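Local coordinates for protein ADP/ATP-dependent NAD(P)H-hydrate dehydratase (Bacillus subtilis, PDB 3RPZ) that removes water from damaged, hydrated NADH or NADPH in an ADP- or ATP-dependent reaction, restoring the usable nicotinamide cofactor, at residues 90-95 with 117-123; 122-128 with 138-143. All blocks are in the same frame, centred on the assembly; numbering follows the deposited sequence.

Contact 1 of 2, residues 90-95 with 117-123; sequences AADAQL and AVDHVLT
H120 reaches from helix 112-121, near its C-terminal end, into the bend made by residues 90-95, and its imidazole is at the heart of this contact. The first torsion sets CG anti to the carbonyl carbon (chi1 -71°), which sends the ring out from the helix toward that bend. Starting at the root, CB of H120 lies 3.3 Å from the carbonyl O of A90, and CG stays close to the same oxygen. Further out, CD2 comes near two carbonyl oxygens, A90 O and A91 O, each 3.1 Å from CD2. NE2 at the tip is equally near A91 O, while ND1 on the other flank faces the amide of Q94, whose plane is turned 59° from that of the ring. One ring face is covered by backbone: A93 N stands 3.7 Å above the plane, over its centre. That nitrogen is buried here and has no partner in the model; its N-H runs alongside the ring rather than pointing into it. The Q94 chain bends at chi2 and brings its amide over to T123 as well, crossing that side chain at about a right angle. A water ties the two backbones together, accepting from L95 N at 2.8 Å and donating to H120 O. Deeper in, the contact turns apolar: A90 CB meets A117 CB at 3.8 Å, and L95 CD1 lies 4.1 Å from V121 CG2. This is the flank of the ribokinase-like alpha/beta fold expected of this family, where a connecting segment packs against the helix that follows strand 101-104. On the sheet side, L95 and V121 both touch I102 of that strand, A117 touches I104, and A90 and V121 reach L36 of the adjacent strand 32-36.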
# COMPACT_ATOMS: atom_id res chain seq x y z
N ALA A 90 26.93 -6.68 -11.47
CA ALA A 90 27.61 -5.65 -12.22
C ALA A 90 29.07 -5.53 -11.87
O ALA A 90 29.86 -5.01 -12.64
CB ALA A 90 26.91 -4.25 -12.04
N ALA A 91 29.46 -6.02 -10.70
CA ALA A 91 30.87 -6.05 -10.35
C ALA A 91 31.71 -7.01 -11.22
O ALA A 91 32.91 -6.87 -11.33
CB ALA A 91 31.02 -6.40 -8.87
N ASP A 92 31.05 -7.94 -11.87
CA ASP A 92 31.76 -8.99 -12.64
C ASP A 92 31.94 -8.79 -14.14
O ASP A 92 32.85 -9.40 -14.75
CB ASP A 92 31.08 -10.33 -12.32
CG ASP A 92 31.39 -10.78 -10.94
OD1 ASP A 92 32.50 -10.47 -10.50
OD2 ASP A 92 30.52 -11.42 -10.29
N ALA A 93 31.18 -7.94 -14.77
CA ALA A 93 31.29 -7.83 -16.21
C ALA A 93 30.61 -6.60 -16.70
O ALA A 93 29.69 -6.11 -16.06
CB ALA A 93 30.62 -9.06 -16.85
N GLN A 94 31.06 -6.14 -17.86
CA GLN A 94 30.34 -5.13 -18.62
C GLN A 94 28.91 -5.57 -18.78
O GLN A 94 28.61 -6.77 -18.88
CB GLN A 94 30.98 -4.91 -20.01
CG GLN A 94 32.53 -4.83 -20.05
CD GLN A 94 33.18 -3.97 -18.96
OE1 GLN A 94 32.56 -3.05 -18.43
NE2 GLN A 94 34.45 -4.26 -18.64
N LEU A 95 28.02 -4.58 -18.80
CA LEU A 95 26.62 -4.82 -19.05
C LEU A 95 26.43 -5.21 -20.51
O LEU A 95 26.92 -4.54 -21.42
CB LEU A 95 25.82 -3.54 -18.79
CG LEU A 95 25.96 -3.01 -17.37
CD1 LEU A 95 25.06 -1.81 -17.18
CD2 LEU A 95 25.64 -4.04 -16.36
N ALA A 117 31.51 -2.38 -9.61
CA ALA A 117 30.27 -2.20 -10.41
C ALA A 117 30.27 -0.84 -11.14
O ALA A 117 29.93 -0.77 -12.31
CB ALA A 117 29.01 -2.37 -9.54
N VAL A 118 30.69 0.22 -10.44
CA VAL A 118 30.80 1.55 -11.07
C VAL A 118 31.72 1.49 -12.29
O VAL A 118 31.39 1.94 -13.40
CB VAL A 118 31.32 2.58 -10.05
CG1 VAL A 118 31.71 3.87 -10.79
CG2 VAL A 118 30.30 2.84 -8.93
N ASP A 119 32.88 0.82 -12.12
CA ASP A 119 33.83 0.76 -13.22
C ASP A 119 33.22 0.05 -14.42
O ASP A 119 33.41 0.47 -15.54
CB ASP A 119 35.10 0.07 -12.77
CG ASP A 119 35.96 0.91 -11.84
OD1 ASP A 119 35.73 2.12 -11.73
OD2 ASP A 119 36.86 0.32 -11.24
N HIS A 120 32.47 -1.03 -14.20
CA HIS A 120 31.81 -1.70 -15.31
C HIS A 120 30.72 -0.86 -15.96
O HIS A 120 30.63 -0.84 -17.18
CB HIS A 120 31.30 -3.09 -14.87
CG HIS A 120 32.39 -4.05 -14.66
ND1 HIS A 120 33.23 -4.45 -15.67
CD2 HIS A 120 32.76 -4.76 -13.56
CE1 HIS A 120 34.11 -5.33 -15.20
NE2 HIS A 120 33.87 -5.50 -13.92
N VAL A 121 29.89 -0.22 -15.17
CA VAL A 121 28.80 0.62 -15.72
C VAL A 121 29.36 1.77 -16.55
O VAL A 121 28.82 2.09 -17.59
CB VAL A 121 27.97 1.10 -14.63
CG1 VAL A 121 27.13 2.36 -15.02
CG2 VAL A 121 27.09 -0.13 -14.10
N LEU A 122 30.51 2.29 -16.17
CA LEU A 122 31.08 3.40 -16.93
C LEU A 122 31.57 3.02 -18.33
O LEU A 122 31.83 3.89 -19.14
CB LEU A 122 32.21 4.06 -16.14
CG LEU A 122 31.84 4.79 -14.85
CD1 LEU A 122 32.96 5.24 -13.96
CD2 LEU A 122 30.96 6.01 -15.21
N THR A 123 31.70 1.74 -18.63
CA THR A 123 32.05 1.36 -19.97
C THR A 123 30.82 1.40 -20.90
O THR A 123 30.99 1.36 -22.11
CB THR A 123 32.75 -0.03 -20.03
OG1 THR A 123 31.80 -1.06 -19.81
CG2 THR A 123 33.89 -0.09 -19.04
O HOH W 1 28.69 -1.87 -18.93

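Contact 2 of 2, residues 122-128 with 138-143; sequences LTADCPV and RTYPKR
The guanidinium of R143 carries L122 CD2 on one face, 3.8 Å above the plane and offset toward the rim, while the carbonyl O of L122 lies at the edge, in plane. R138 offers a face of its own guanidinium to the other methyl, L122 CD1, and the same CD1 comes to the edge of the Y140 ring and 3.9 Å from P141 CD. R143 gets its flat group into position by a bend at chi3 (-56°), reaching a row of backbone carbonyls where the chain curves between helix 112-121 and strand 128-130. NE gives the straightest bond, 2.8 Å to L122 O at an N-H...O angle of 163°, on a lone pair in the carbonyl plane. From the far end, NH1 and NH2 both grip C126 O, NH1 at 2.9 Å, with the oxygen tilted somewhat from the guanidinium plane. NH1 also makes a weak bond to A124 O. Several carbonyls thus share one cation and fix its rotation. The curved segment is the helix-to-strand half of a beta-alpha-beta crossover: strands 101-104 and 128-130 run parallel side by side, with helix 112-121 between them along the chain. V128 begins the second strand, and its CG2 lies 3.4 Å from R143 NH1. At the other end of 138-143, R138 folds back on its own segment, NE and NH2 both donating to T139 O. Its NH1 turns to helix 112-121, forming a hydrogen bond with Q115.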
# COMPACT_ATOMS: atom_id res chain seq x y z
N LEU A 122 30.51 2.29 -16.17
CA LEU A 122 31.08 3.40 -16.93
C LEU A 122 31.57 3.02 -18.33
O LEU A 122 31.83 3.89 -19.14
CB LEU A 122 32.21 4.06 -16.14
CG LEU A 122 31.84 4.79 -14.85
CD1 LEU A 122 32.96 5.24 -13.96
CD2 LEU A 122 30.96 6.01 -15.21
N THR A 123 31.70 1.74 -18.63
CA THR A 123 32.05 1.36 -19.97
C THR A 123 30.82 1.40 -20.90
O THR A 123 30.99 1.36 -22.11
CB THR A 123 32.75 -0.03 -20.03
OG1 THR A 123 31.80 -1.06 -19.81
CG2 THR A 123 33.89 -0.09 -19.04
N ALA A 124 29.61 1.53 -20.35
CA ALA A 124 28.38 1.74 -21.15
C ALA A 124 28.44 3.12 -21.81
O ALA A 124 29.16 3.98 -21.36
CB ALA A 124 27.13 1.61 -20.28
N ASP A 125 27.69 3.29 -22.89
CA ASP A 125 27.60 4.58 -23.56
C ASP A 125 26.25 5.18 -23.19
O ASP A 125 25.27 5.11 -23.95
CB ASP A 125 27.71 4.47 -25.09
CG ASP A 125 29.08 3.99 -25.57
OD1 ASP A 125 29.09 3.43 -26.68
OD2 ASP A 125 30.12 4.14 -24.90
N CYS A 126 26.21 5.76 -22.00
CA CYS A 126 25.03 6.46 -21.54
C CYS A 126 25.42 7.32 -20.34
O CYS A 126 26.47 7.12 -19.75
CB CYS A 126 23.92 5.47 -21.12
SG CYS A 126 24.41 4.38 -19.76
N PRO A 127 24.61 8.32 -20.01
CA PRO A 127 24.80 9.05 -18.75
C PRO A 127 24.72 8.08 -17.57
O PRO A 127 23.90 7.13 -17.56
CB PRO A 127 23.64 9.99 -18.70
CG PRO A 127 23.10 10.04 -20.08
CD PRO A 127 23.42 8.77 -20.74
N VAL A 128 25.52 8.36 -16.57
CA VAL A 128 25.60 7.56 -15.34
C VAL A 128 25.55 8.50 -14.16
O VAL A 128 26.29 9.50 -14.13
CB VAL A 128 26.87 6.70 -15.31
CG1 VAL A 128 27.06 6.01 -13.93
CG2 VAL A 128 26.83 5.66 -16.44
N ARG A 138 38.05 9.12 -5.97
CA ARG A 138 38.49 8.39 -7.15
C ARG A 138 38.57 9.34 -8.34
O ARG A 138 38.22 10.50 -8.22
CB ARG A 138 37.56 7.22 -7.46
CG ARG A 138 36.14 7.63 -7.82
CD ARG A 138 35.33 6.55 -8.45
NE ARG A 138 35.90 6.18 -9.75
CZ ARG A 138 35.75 5.02 -10.34
NH1 ARG A 138 35.08 4.02 -9.77
NH2 ARG A 138 36.30 4.86 -11.53
N THR A 139 39.06 8.84 -9.46
CA THR A 139 39.00 9.55 -10.73
C THR A 139 38.14 8.75 -11.70
O THR A 139 37.67 7.65 -11.39
CB THR A 139 40.40 9.81 -11.30
OG1 THR A 139 41.03 8.56 -11.53
CG2 THR A 139 41.23 10.64 -10.29
N TYR A 140 37.85 9.36 -12.85
CA TYR A 140 36.88 8.85 -13.79
C TYR A 140 37.47 8.76 -15.17
O TYR A 140 38.23 9.62 -15.57
CB TYR A 140 35.63 9.75 -13.78
CG TYR A 140 35.01 9.80 -12.39
CD1 TYR A 140 35.44 10.74 -11.45
CD2 TYR A 140 34.10 8.84 -12.00
CE1 TYR A 140 34.92 10.73 -10.20
CE2 TYR A 140 33.57 8.84 -10.74
CZ TYR A 140 33.97 9.78 -9.84
OH TYR A 140 33.43 9.74 -8.56
N PRO A 141 37.15 7.70 -15.90
CA PRO A 141 37.74 7.51 -17.23
C PRO A 141 37.12 8.43 -18.27
O PRO A 141 35.93 8.77 -18.17
CB PRO A 141 37.36 6.07 -17.54
CG PRO A 141 36.08 5.85 -16.84
CD PRO A 141 36.19 6.63 -15.56
N LYS A 142 37.88 8.79 -19.31
CA LYS A 142 37.28 9.53 -20.40
C LYS A 142 36.25 8.62 -21.05
O LYS A 142 36.50 7.43 -21.27
CB LYS A 142 38.36 9.95 -21.42
CG LYS A 142 37.82 10.43 -22.79
CD LYS A 142 36.88 11.61 -22.75
CE LYS A 142 36.13 11.76 -24.11
NZ LYS A 142 34.90 12.63 -24.00
N ARG A 143 35.05 9.17 -21.29
CA ARG A 143 33.94 8.44 -21.92
C ARG A 143 33.03 9.50 -22.55
O ARG A 143 33.14 10.69 -22.20
CB ARG A 143 33.23 7.57 -20.86
CG ARG A 143 32.58 8.40 -19.78
CD ARG A 143 32.03 7.62 -18.61
NE ARG A 143 31.05 6.57 -18.93
CZ ARG A 143 29.72 6.73 -18.91
NH1 ARG A 143 28.93 5.69 -19.16
NH2 ARG A 143 29.15 7.92 -18.67

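Contact 1 comes first along the chain and contact 2 follows, with their centres 10 Å apart and L122 and T123 common to both. Helix 112-121 links them: the 90-95 bend packs near its C-terminal end, and the chain leaving it enters contact 2. Among the points where they touch are the D119 OD1 to R138 NH1 salt bridge at 2.8 Å and V121 CG1 packed on V128 CG2. Between them, the two contacts pack against strands 32-36, 101-104, 128-130 and 147-149, which lie next to one another in the sheet. The bound NPW lies about 14 Å from the A117 side chain, which is consistent with a structural place for contact 1 rather than one in the pocket.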